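Local coordinates for protein CarG (Serratia, PDB 4O7J) that probably contributes to intrinsic carbapenem resistance and structurally resembles lysozyme inhibitors, at residues F43-R46 against G50-I53. Sequence-based numbering, arbitrary orientation.
Sequences FIHR and GYSI
The ring of Tyr51 leans across to His45 and packs against the imidazole as an offset stack, centroids 4.6 Å apart and planes 26° from parallel. The overlap is partial: the phenol OH sits over one imidazole face, near the rim, while CE2 of Tyr51 rests 3.7 Å from His45 CB. His45 reaches that position because its CG lies opposite the backbone N (chi1 -173°), which swings the imidazole across the tyrosine ring, and a hydrogen bond from ND1 to the carbonyl of Lys21 helps fix its rotation. Tyr23 stacks on Tyr51 as well.

On the same face, Phe43 and Ile53 run side by side: CB, CG1 and CD1 of the extended isoleucine chain pack against CD2 and CE2 of Phe43, CD1 coming 3.7 Å from Phe43 CE2. Phe43 CB also touches Tyr51 CD2, linking the two clusters.

Ile44 and Ser52 point to the other face. They form the hydrogen-bonded pair, Ile44 N to Ser52 O and Ser52 N to Ile44 O, both 2.8 Å. Further toward the turn, Arg46 N donates to Gly50 O, again at 2.8 Å. Arg46 then folds its aliphatic part over that peptide, CB 3.3 Å from Gly50 O, and its bend at chi3 (53°) carries the guanidinium to salt bridges with Asp48 and with Asp30 of the second subunit. The same aspartate of the second subunit takes a hydrogen bond from Ser52 OG, so one carboxylate holds Ser52 on strand 51-53 and Arg46 just past the end of strand 37-45. Together these contacts build the antiparallel beta hairpin of strands 37-45 and 51-53, beside the sodium site and against the second subunit.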
loop_
_atom_site.group_PDB
_atom_site.type_symbol
_atom_site.label_atom_id
_atom_site.label_comp_id
_atom_site.label_asym_id
_atom_site.label_seq_id
_atom_site.Cartn_x
_atom_site.Cartn_y
_atom_site.Cartn_z
ATOM N N PHE A 43 -0.031 8.653 1.944
ATOM C CA PHE A 43 1.354 9.004 1.830
ATOM C C PHE A 43 1.536 10.447 2.240
ATOM O O PHE A 43 1.064 11.344 1.504
ATOM C CB PHE A 43 1.875 8.836 0.391
ATOM C CG PHE A 43 1.710 7.460 -0.168
ATOM C CD1 PHE A 43 0.559 7.106 -0.798
ATOM C CD2 PHE A 43 2.777 6.558 -0.190
ATOM C CE1 PHE A 43 0.418 5.880 -1.343
ATOM C CE2 PHE A 43 2.621 5.289 -0.712
ATOM C CZ PHE A 43 1.423 4.932 -1.264
ATOM N N ILE A 44 2.379 10.664 3.246
ATOM C CA ILE A 44 2.620 11.996 3.824
ATOM C C ILE A 44 3.888 12.614 3.198
ATOM O O ILE A 44 4.943 11.951 3.089
ATOM C CB ILE A 44 2.819 11.944 5.298
ATOM C CG1 ILE A 44 1.546 11.426 5.991
ATOM C CG2 ILE A 44 3.188 13.340 5.818
ATOM C CD1 ILE A 44 0.284 12.224 5.679
ATOM N N HIS A 45 3.735 13.796 2.710
ATOM C CA HIS A 45 4.828 14.452 1.988
ATOM C C HIS A 45 5.827 14.982 3.058
ATOM O O HIS A 45 5.436 15.711 3.964
ATOM C CB HIS A 45 4.209 15.565 1.179
ATOM C CG HIS A 45 5.136 16.256 0.225
ATOM N ND1 HIS A 45 4.669 17.099 -0.766
ATOM C CD2 HIS A 45 6.482 16.234 0.088
ATOM C CE1 HIS A 45 5.686 17.552 -1.481
ATOM N NE2 HIS A 45 6.798 17.058 -0.972
ATOM N N ARG A 46 7.099 14.637 2.932
ATOM C CA ARG A 46 8.113 15.090 3.875
ATOM C C ARG A 46 8.845 16.341 3.413
ATOM O O ARG A 46 8.982 16.574 2.229
ATOM C CB ARG A 46 9.175 14.007 4.080
ATOM C CG ARG A 46 8.646 12.684 4.608
ATOM C CD ARG A 46 9.635 11.557 4.330
ATOM N NE ARG A 46 10.934 11.937 4.831
ATOM C CZ ARG A 46 11.353 11.791 6.091
ATOM N NH1 ARG A 46 10.606 11.175 7.008
ATOM N NH2 ARG A 46 12.572 12.259 6.435
ATOM N N GLY A 50 10.648 13.365 0.142
ATOM C CA GLY A 50 10.278 11.971 0.236
ATOM C C GLY A 50 8.798 11.893 0.592
ATOM O O GLY A 50 8.231 12.861 1.091
ATOM N N TYR A 51 8.187 10.750 0.324
ATOM C CA TYR A 51 6.850 10.454 0.829
ATOM C C TYR A 51 6.916 9.341 1.848
ATOM O O TYR A 51 7.687 8.378 1.694
ATOM C CB TYR A 51 5.881 10.082 -0.322
ATOM C CG TYR A 51 5.501 11.252 -1.111
ATOM C CD1 TYR A 51 6.347 11.753 -2.085
ATOM C CD2 TYR A 51 4.315 11.939 -0.861
ATOM C CE1 TYR A 51 6.024 12.892 -2.798
ATOM C CE2 TYR A 51 3.990 13.088 -1.564
ATOM C CZ TYR A 51 4.843 13.531 -2.551
ATOM O OH TYR A 51 4.514 14.669 -3.265
ATOM N N SER A 52 6.130 9.465 2.909
ATOM C CA SER A 52 6.137 8.520 3.990
ATOM C C SER A 52 4.788 7.743 3.990
ATOM O O SER A 52 3.692 8.342 4.171
ATOM C CB SER A 52 6.327 9.318 5.248
ATOM O OG SER A 52 6.575 8.534 6.410
ATOM N N ILE A 53 4.830 6.454 3.778
ATOM C CA ILE A 53 3.610 5.653 3.703
ATOM C C ILE A 53 3.115 5.370 5.126
ATOM O O ILE A 53 3.863 4.908 5.981
ATOM C CB ILE A 53 3.809 4.391 2.811
ATOM C CG1 ILE A 53 2.461 3.647 2.612
ATOM C CG2 ILE A 53 4.836 3.425 3.402
ATOM C CD1 ILE A 53 2.516 2.449 1.665
#